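Local coordinates for protein bradyzoite pseudokinase 1 (PDB 6M7Z) that regulates the membrane ultrastructure of the Toxoplasma gondii parasitophorous vacuole as a divergent kinase-fold protein that lacks the glycine-rich loop, at residues K22-I27 with Y90-P95; Q147-N152 with G181-G186; A151-A156 with G238-N243. All coordinates share one frame; numbering follows the deposited sequence.

Contact 1 (K22-I27 with Y90-P95); sequences KELPDI and YSVYEP. With EDO (1,2-ethanediol), chain H.
Leu24 meets the helix at Val92 and Pro95 through a single methyl, CD1. This methyl continues the side chain in extended form (chi2 177°), which makes it the branch that reaches furthest from the backbone. The Leu24 and Val92 side chains cross obliquely, with Leu24 CD1 4.1 Å from Val92 CG1, and the methyl's other neighbour is the proline ring, with Leu24 CD1 4.4 Å from Pro95 CB. All three residues are buried; Trp17 and Leu21 add further cover to Val92, and Arg99 to Leu24. The loose side lies at the end of helix 14-23, where Lys22 and the poorly ordered Glu23 are exposed, and beyond it Asp26 is exposed too. Helix 88-101 is in the position of the kinase αC helix. Within it, Glu94 forms a salt bridge with Lys79, consistent with the β3 lysine–αC glutamate pair of this fold. A 1,2-ethanediol, probably from the crystallisation liquor, donates from O2 to Glu94 OE1 at 2.8 Å and is also hydrogen-bonded to Lys79 O. No hydrogen bond joins 22-27 to 90-95. The chemistry is therefore apolar and undirected: the loop after helix 14-23 meets helix 88-101 by the fit of methyl and ring carbons, while the charged pairing lies with the sheet strand 76-82.

Contact 2 (Q147-N152 with G181-G186); sequences QVLAAN and GTVVLG
The flat amide of Asn152 is turned to Val183, with Val183 CB over one of its faces, 3.9 Å from Asn152 CG. On the same side, but nearer the amide plane and tilted out of it, lies the carbonyl oxygen of Val183. The amide is probably turned over in the model, so the 2.9 Å between Asn152 OD1 and Val183 O may be a hydrogen bond once it is turned back. Leu108 and Pro311 also touch this buried amide. The arrangement belongs to the C-lobe of the kinase fold: helix 146-161, consistent with αE, lies against the hairpin of strands 175-177 and 183-185, in the place of β7 and β8. About one turn after Leu149, Asn152 reaches the strand with CG anti to the backbone N (chi1 -165°). Val183 is the meeting point on the strand, its CB directed at the helix and its neighbour Val184 facing away; its side chain also packs on Val177 of the adjoining strand. Past the strand, Gly186 O accepts a hydrogen bond from His167, in the segment that probably matches the catalytic loop. Leu149 starts out to one side of the strand, and its end then comes nearer, meeting the valine at about a right angle, with Leu149 CD1 4.1 Å from Val183 CG1.

Contact 3 (A151-A156 with G238-N243); sequences ANMVAA and GVAFRN. With EDO (1,2-ethanediol), chain G.
Met153 and Phe241 lie alongside, pointing opposite ways, between two nearly antiparallel helices; the axes of the two short segments approach to 11.6 Å, with 163° between their directions. That spacing is filled by long side chains. The bump on one side is the Met153 methyl: a turn about the CG-SD bond (chi3 71°) brings CE into the hollow between Ala240 and the Phe241 ring. There Met153 CE lies 3.4 Å from Phe241 CE1, oblique to the ring, and 4.4 Å from Ala240 CB. The answering bump is the ring itself, which enters the notch between Met153 and Val154. It presents its rim: Met153 SD sits in the ring plane at the CE1 side, 5.2 Å from the centroid, an edge-on Met-aromatic contact. Val154 CG2 meets the neighbouring stretch of the rim, also in plane, 3.8 Å from Phe241 CZ. Every touching residue is buried and no hydrogen bond crosses. At the C-terminal end of segment 238-243, Asn243 OD1 accepts a hydrogen bond from a 1,2-ethanediol, probably of crystallisation origin. The pair is consistent with αE packing on αF of kinases. Helix 263-276 adds Leu269, Ser273 and Met276 around Phe241, helix 287-291 packs on Val154, and helix 301-306 touches Ala151 and Ala155 of helix 146-161.

In the fold
All three contacts are buried, but they belong to different lobes. Contact 1 lies in the N-lobe, its centre about 29 Å from that of contact 2 and about 31 Å from that of contact 3, on the opposite side of the chain's centre. Contacts 2 and 3 sit deeper, with centres about 8 Å apart; both use helix 146-161, share Ala151 and Asn152, and touch where Ala150 O lies 3.6 Å from Phe241 CZ. The helix thus meets a β hairpin and helix 230-248 at once. Contact 1 joins a loop to a helix by sparse aliphatic packing, contact 2 brings in a buried amide, and contact 3 adds sulfur and an aromatic ring.

Contact 1 (K22-I27 with Y90-P95)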
loop_
_atom_site.group_PDB
_atom_site.type_symbol
_atom_site.label_atom_id
_atom_site.label_comp_id
_atom_site.label_asym_id
_atom_site.label_seq_id
_atom_site.Cartn_x
_atom_site.Cartn_y
_atom_site.Cartn_z
ATOM N N LYS A 22 9.351 -22.393 4.150
ATOM C CA LYS A 22 9.636 -23.574 3.317
ATOM C C LYS A 22 8.460 -23.897 2.380
ATOM O O LYS A 22 8.669 -24.393 1.299
ATOM C CB LYS A 22 10.022 -24.758 4.206
ATOM C CG LYS A 22 11.442 -24.654 4.754
ATOM C CD LYS A 22 11.872 -25.754 5.697
ATOM C CE LYS A 22 13.380 -25.918 5.726
ATOM N NZ LYS A 22 13.889 -26.320 7.060
ATOM N N GLU A 23 7.236 -23.573 2.793
ATOM C CA GLU A 23 6.019 -23.816 2.003
ATOM C C GLU A 23 5.898 -22.870 0.797
ATOM O O GLU A 23 5.096 -23.132 -0.077
ATOM C CB GLU A 23 4.770 -23.685 2.885
ATOM C CG GLU A 23 4.515 -24.944 3.717
ATOM C CD GLU A 23 3.176 -25.069 4.415
ATOM O OE1 GLU A 23 2.570 -24.036 4.743
ATOM O OE2 GLU A 23 2.754 -26.213 4.630
ATOM N N LEU A 24 6.620 -21.742 0.772
ATOM C CA LEU A 24 6.528 -20.793 -0.359
ATOM C C LEU A 24 7.121 -21.429 -1.607
ATOM O O LEU A 24 8.172 -22.051 -1.535
ATOM C CB LEU A 24 7.292 -19.504 -0.061
ATOM C CG LEU A 24 6.641 -18.544 0.922
ATOM C CD1 LEU A 24 7.554 -17.349 1.159
ATOM C CD2 LEU A 24 5.247 -18.138 0.447
ATOM N N PRO A 25 6.492 -21.248 -2.789
ATOM C CA PRO A 25 7.014 -21.825 -4.028
ATOM C C PRO A 25 8.327 -21.192 -4.505
ATOM O O PRO A 25 8.578 -20.017 -4.241
ATOM C CB PRO A 25 5.888 -21.574 -5.043
ATOM C CG PRO A 25 5.147 -20.376 -4.495
ATOM C CD PRO A 25 5.242 -20.502 -2.989
ATOM N N ASP A 26 9.142 -21.996 -5.199
ATOM C CA ASP A 26 10.416 -21.575 -5.737
ATOM C C ASP A 26 10.205 -20.614 -6.910
ATOM O O ASP A 26 9.200 -20.652 -7.603
ATOM C CB ASP A 26 11.247 -22.755 -6.236
ATOM C CG ASP A 26 11.879 -23.597 -5.142
ATOM O OD1 ASP A 26 11.817 -23.217 -3.959
ATOM O OD2 ASP A 26 12.475 -24.626 -5.491
ATOM N N ILE A 27 11.216 -19.769 -7.115
ATOM C CA ILE A 27 11.421 -19.007 -8.309
ATOM C C ILE A 27 12.839 -19.340 -8.780
ATOM O O ILE A 27 13.720 -19.615 -7.939
ATOM C CB ILE A 27 11.220 -17.504 -8.035
ATOM C CG1 ILE A 27 11.376 -16.653 -9.297
ATOM C CG2 ILE A 27 12.150 -17.005 -6.938
ATOM C CD1 ILE A 27 10.960 -15.191 -9.076
ATOM N N TYR A 90 10.517 -12.015 9.707
ATOM C CA TYR A 90 10.768 -10.744 9.048
ATOM C C TYR A 90 10.633 -10.908 7.526
ATOM O O TYR A 90 10.172 -9.983 6.867
ATOM C CB TYR A 90 12.103 -10.141 9.513
ATOM C CG TYR A 90 12.771 -9.249 8.500
ATOM C CD1 TYR A 90 13.644 -9.795 7.561
ATOM C CD2 TYR A 90 12.523 -7.879 8.447
ATOM C CE1 TYR A 90 14.215 -9.012 6.570
ATOM C CE2 TYR A 90 13.113 -7.082 7.477
ATOM C CZ TYR A 90 13.956 -7.653 6.532
ATOM O OH TYR A 90 14.578 -6.925 5.559
ATOM N N SER A 91 11.000 -12.074 6.966
ATOM C CA SER A 91 11.037 -12.224 5.495
ATOM C C SER A 91 9.744 -12.809 4.918
ATOM O O SER A 91 9.508 -12.643 3.709
ATOM C CB SER A 91 12.251 -12.989 5.017
ATOM O OG SER A 91 12.164 -14.359 5.353
ATOM N N VAL A 92 8.910 -13.456 5.742
ATOM C CA VAL A 92 7.711 -14.120 5.224
ATOM C C VAL A 92 6.418 -13.540 5.794
ATOM O O VAL A 92 5.343 -13.999 5.377
ATOM C CB VAL A 92 7.749 -15.646 5.444
ATOM C CG1 VAL A 92 9.003 -16.241 4.845
ATOM C CG2 VAL A 92 7.638 -16.028 6.900
ATOM N N TYR A 93 6.498 -12.559 6.705
ATOM C CA TYR A 93 5.283 -11.988 7.299
ATOM C C TYR A 93 4.368 -11.412 6.210
ATOM O O TYR A 93 3.196 -11.705 6.182
ATOM C CB TYR A 93 5.612 -10.920 8.346
ATOM C CG TYR A 93 4.393 -10.390 9.051
ATOM C CD1 TYR A 93 3.705 -11.175 9.955
ATOM C CD2 TYR A 93 3.895 -9.127 8.778
ATOM C CE1 TYR A 93 2.572 -10.702 10.606
ATOM C CE2 TYR A 93 2.768 -8.635 9.414
ATOM C CZ TYR A 93 2.095 -9.428 10.326
ATOM O OH TYR A 93 0.988 -8.943 10.965
ATOM N N GLU A 94 4.917 -10.584 5.326
ATOM C CA GLU A 94 4.109 -9.914 4.330
ATOM C C GLU A 94 3.524 -10.948 3.356
ATOM O O GLU A 94 2.335 -10.909 3.046
ATOM C CB GLU A 94 4.903 -8.809 3.631
ATOM C CG GLU A 94 4.007 -7.852 2.873
ATOM C CD GLU A 94 4.690 -6.693 2.157
ATOM O OE1 GLU A 94 5.973 -6.595 2.239
ATOM O OE2 GLU A 94 3.952 -5.885 1.517
ATOM N N PRO A 95 4.313 -11.904 2.811
ATOM C CA PRO A 95 3.728 -12.987 2.014
ATOM C C PRO A 95 2.597 -13.730 2.744
ATOM O O PRO A 95 1.560 -14.066 2.132
ATOM C CB PRO A 95 4.918 -13.917 1.756
ATOM C CG PRO A 95 6.128 -12.973 1.802
ATOM C CD PRO A 95 5.790 -11.959 2.873
HETATM C C1 EDO H . 9.188 -9.933 1.172
HETATM O O1 EDO H . 9.634 -10.062 -0.193
HETATM C C2 EDO H . 8.602 -8.535 1.367
HETATM O O2 EDO H . 8.096 -8.321 2.694
#

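Contact 2 (Q147-N152 with G181-G186)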
loop_
_atom_site.group_PDB
_atom_site.type_symbol
_atom_site.label_atom_id
_atom_site.label_comp_id
_atom_site.label_asym_id
_atom_site.label_seq_id
_atom_site.Cartn_x
_atom_site.Cartn_y
_atom_site.Cartn_z
ATOM N N GLN A 147 -10.890 16.206 -2.438
ATOM C CA GLN A 147 -12.022 15.636 -1.734
ATOM C C GLN A 147 -12.055 14.116 -1.957
ATOM O O GLN A 147 -12.219 13.342 -1.017
ATOM C CB GLN A 147 -13.304 16.305 -2.233
ATOM C CG GLN A 147 -14.563 15.800 -1.555
ATOM C CD GLN A 147 -15.818 16.147 -2.315
ATOM O OE1 GLN A 147 -15.808 16.305 -3.537
ATOM N NE2 GLN A 147 -16.904 16.298 -1.577
ATOM N N VAL A 148 -11.891 13.709 -3.216
ATOM C CA VAL A 148 -12.034 12.312 -3.613
ATOM C C VAL A 148 -10.809 11.518 -3.147
ATOM O O VAL A 148 -10.950 10.366 -2.734
ATOM C CB VAL A 148 -12.260 12.182 -5.133
ATOM C CG1 VAL A 148 -12.281 10.722 -5.580
ATOM C CG2 VAL A 148 -13.548 12.883 -5.556
ATOM N N LEU A 149 -9.621 12.134 -3.207
ATOM C CA LEU A 149 -8.386 11.464 -2.786
ATOM C C LEU A 149 -8.466 11.150 -1.292
ATOM O O LEU A 149 -8.188 10.026 -0.863
ATOM C CB LEU A 149 -7.171 12.347 -3.088
ATOM C CG LEU A 149 -5.822 11.774 -2.647
ATOM C CD1 LEU A 149 -5.584 10.392 -3.222
ATOM C CD2 LEU A 149 -4.703 12.688 -3.088
ATOM N N ALA A 150 -8.879 12.148 -0.514
ATOM C CA ALA A 150 -9.005 12.010 0.931
ATOM C C ALA A 150 -10.011 10.906 1.266
ATOM O O ALA A 150 -9.784 10.117 2.164
ATOM C CB ALA A 150 -9.405 13.328 1.538
ATOM N N ALA A 151 -11.113 10.855 0.513
ATOM C CA ALA A 151 -12.168 9.870 0.747
ATOM C C ALA A 151 -11.647 8.464 0.385
ATOM O O ALA A 151 -11.912 7.506 1.102
ATOM C CB ALA A 151 -13.403 10.235 -0.041
ATOM N N ASN A 152 -10.912 8.377 -0.734
ATOM C CA ASN A 152 -10.245 7.149 -1.216
ATOM C C ASN A 152 -9.311 6.618 -0.105
ATOM O O ASN A 152 -9.295 5.419 0.201
ATOM C CB ASN A 152 -9.559 7.439 -2.559
ATOM C CG ASN A 152 -9.127 6.211 -3.350
ATOM O OD1 ASN A 152 -8.678 5.215 -2.782
ATOM N ND2 ASN A 152 -9.223 6.283 -4.674
ATOM N N GLY A 181 -5.337 3.868 -12.582
ATOM C CA GLY A 181 -5.684 5.116 -11.863
ATOM C C GLY A 181 -6.313 4.887 -10.491
ATOM O O GLY A 181 -6.606 5.870 -9.782
ATOM N N THR A 182 -6.543 3.621 -10.103
ATOM C CA THR A 182 -6.993 3.279 -8.753
ATOM C C THR A 182 -5.905 3.684 -7.752
ATOM O O THR A 182 -4.725 3.443 -8.006
ATOM C CB THR A 182 -7.261 1.774 -8.600
ATOM O OG1 THR A 182 -8.037 1.312 -9.699
ATOM C CG2 THR A 182 -7.990 1.424 -7.320
ATOM N N VAL A 183 -6.308 4.304 -6.637
ATOM C CA VAL A 183 -5.397 4.632 -5.549
ATOM C C VAL A 183 -5.595 3.594 -4.446
ATOM O O VAL A 183 -6.695 3.429 -3.959
ATOM C CB VAL A 183 -5.630 6.061 -5.032
ATOM C CG1 VAL A 183 -4.799 6.366 -3.804
ATOM C CG2 VAL A 183 -5.381 7.085 -6.119
ATOM N N VAL A 184 -4.495 2.937 -4.054
ATOM C CA VAL A 184 -4.520 1.787 -3.145
ATOM C C VAL A 184 -3.561 2.019 -1.973
ATOM O O VAL A 184 -2.588 2.742 -2.096
ATOM C CB VAL A 184 -4.185 0.469 -3.871
ATOM C CG1 VAL A 184 -5.188 0.207 -4.998
ATOM C CG2 VAL A 184 -2.750 0.443 -4.386
ATOM N N LEU A 185 -3.880 1.363 -0.848
ATOM C CA LEU A 185 -3.071 1.387 0.350
ATOM C C LEU A 185 -2.135 0.183 0.340
ATOM O O LEU A 185 -2.580 -0.959 0.263
ATOM C CB LEU A 185 -3.982 1.341 1.571
ATOM C CG LEU A 185 -3.286 1.325 2.927
ATOM C CD1 LEU A 185 -2.319 2.503 3.068
ATOM C CD2 LEU A 185 -4.325 1.346 4.038
ATOM N N GLY A 186 -0.834 0.473 0.453
ATOM C CA GLY A 186 0.238 -0.532 0.529
ATOM C C GLY A 186 1.024 -0.383 1.833
ATOM O O GLY A 186 0.490 0.102 2.865
#

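Contact 3 (A151-A156 with G238-N243)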
loop_
_atom_site.group_PDB
_atom_site.type_symbol
_atom_site.label_atom_id
_atom_site.label_comp_id
_atom_site.label_asym_id
_atom_site.label_seq_id
_atom_site.Cartn_x
_atom_site.Cartn_y
_atom_site.Cartn_z
ATOM N N ALA A 151 -11.113 10.855 0.513
ATOM C CA ALA A 151 -12.168 9.870 0.747
ATOM C C ALA A 151 -11.647 8.464 0.385
ATOM O O ALA A 151 -11.912 7.506 1.102
ATOM C CB ALA A 151 -13.403 10.235 -0.041
ATOM N N ASN A 152 -10.912 8.377 -0.734
ATOM C CA ASN A 152 -10.245 7.149 -1.216
ATOM C C ASN A 152 -9.311 6.618 -0.105
ATOM O O ASN A 152 -9.295 5.419 0.201
ATOM C CB ASN A 152 -9.559 7.439 -2.559
ATOM C CG ASN A 152 -9.127 6.211 -3.350
ATOM O OD1 ASN A 152 -8.678 5.215 -2.782
ATOM N ND2 ASN A 152 -9.223 6.283 -4.674
ATOM N N MET A 153 -8.585 7.537 0.550
ATOM C CA MET A 153 -7.605 7.176 1.555
ATOM C C MET A 153 -8.288 6.647 2.824
ATOM O O MET A 153 -7.872 5.593 3.352
ATOM C CB MET A 153 -6.694 8.359 1.895
ATOM C CG MET A 153 -5.599 8.601 0.857
ATOM S SD MET A 153 -4.936 10.286 0.833
ATOM C CE MET A 153 -4.030 10.295 2.377
ATOM N N VAL A 154 -9.326 7.349 3.298
ATOM C CA VAL A 154 -10.114 6.919 4.473
ATOM C C VAL A 154 -10.742 5.545 4.195
ATOM O O VAL A 154 -10.726 4.669 5.045
ATOM C CB VAL A 154 -11.210 7.939 4.850
ATOM C CG1 VAL A 154 -12.076 7.446 5.994
ATOM C CG2 VAL A 154 -10.659 9.294 5.211
ATOM N N ALA A 155 -11.321 5.385 3.005
ATOM C CA ALA A 155 -12.017 4.158 2.637
ATOM C C ALA A 155 -11.035 2.985 2.655
ATOM O O ALA A 155 -11.381 1.894 3.085
ATOM C CB ALA A 155 -12.663 4.296 1.276
ATOM N N ALA A 156 -9.821 3.232 2.151
ATOM C CA ALA A 156 -8.804 2.194 2.032
ATOM C C ALA A 156 -8.429 1.692 3.435
ATOM O O ALA A 156 -8.370 0.474 3.676
ATOM C CB ALA A 156 -7.619 2.722 1.281
ATOM N N GLY A 238 -4.299 11.506 9.671
ATOM C CA GLY A 238 -4.423 12.936 9.895
ATOM C C GLY A 238 -3.154 13.671 9.508
ATOM O O GLY A 238 -3.214 14.667 8.785
ATOM N N VAL A 239 -2.007 13.145 9.953
ATOM C CA VAL A 239 -0.706 13.710 9.622
ATOM C C VAL A 239 -0.504 13.671 8.105
ATOM O O VAL A 239 0.048 14.602 7.532
ATOM C CB VAL A 239 0.436 12.993 10.378
ATOM C CG1 VAL A 239 1.810 13.337 9.814
ATOM C CG2 VAL A 239 0.369 13.276 11.860
ATOM N N ALA A 240 -0.951 12.596 7.458
ATOM C CA ALA A 240 -0.821 12.483 6.009
ATOM C C ALA A 240 -1.678 13.550 5.306
ATOM O O ALA A 240 -1.278 14.100 4.280
ATOM C CB ALA A 240 -1.169 11.079 5.568
ATOM N N PHE A 241 -2.861 13.821 5.850
ATOM C CA PHE A 241 -3.746 14.840 5.301
ATOM C C PHE A 241 -3.117 16.224 5.460
ATOM O O PHE A 241 -3.165 17.046 4.534
ATOM C CB PHE A 241 -5.124 14.790 5.959
ATOM C CG PHE A 241 -6.010 13.653 5.512
ATOM C CD1 PHE A 241 -5.782 12.970 4.336
ATOM C CD2 PHE A 241 -7.114 13.293 6.274
ATOM C CE1 PHE A 241 -6.580 11.906 3.976
ATOM C CE2 PHE A 241 -7.931 12.241 5.894
ATOM C CZ PHE A 241 -7.662 11.558 4.741
ATOM N N ARG A 242 -2.502 16.462 6.619
ATOM C CA ARG A 242 -1.800 17.706 6.862
ATOM C C ARG A 242 -0.680 17.863 5.822
ATOM O O ARG A 242 -0.498 18.946 5.264
ATOM C CB ARG A 242 -1.274 17.747 8.299
ATOM C CG ARG A 242 -0.524 19.018 8.650
ATOM C CD ARG A 242 -1.237 20.331 8.338
ATOM N NE ARG A 242 -2.529 20.465 9.005
ATOM C CZ ARG A 242 -2.692 20.711 10.312
ATOM N NH1 ARG A 242 -1.640 20.840 11.103
ATOM N NH2 ARG A 242 -3.913 20.790 10.815
ATOM N N ASN A 243 0.050 16.770 5.564
ATOM C CA ASN A 243 1.134 16.724 4.600
ATOM C C ASN A 243 0.584 17.108 3.227
ATOM O O ASN A 243 1.189 17.905 2.501
ATOM C CB ASN A 243 1.825 15.357 4.647
ATOM C CG ASN A 243 3.111 15.240 3.860
ATOM O OD1 ASN A 243 3.543 16.171 3.190
ATOM N ND2 ASN A 243 3.701 14.063 3.889
HETATM C C1 EDO G . 5.704 13.678 0.725
HETATM O O1 EDO G . 5.499 12.393 1.317
HETATM C C2 EDO G . 6.386 14.574 1.743
HETATM O O2 EDO G . 6.060 15.937 1.468
#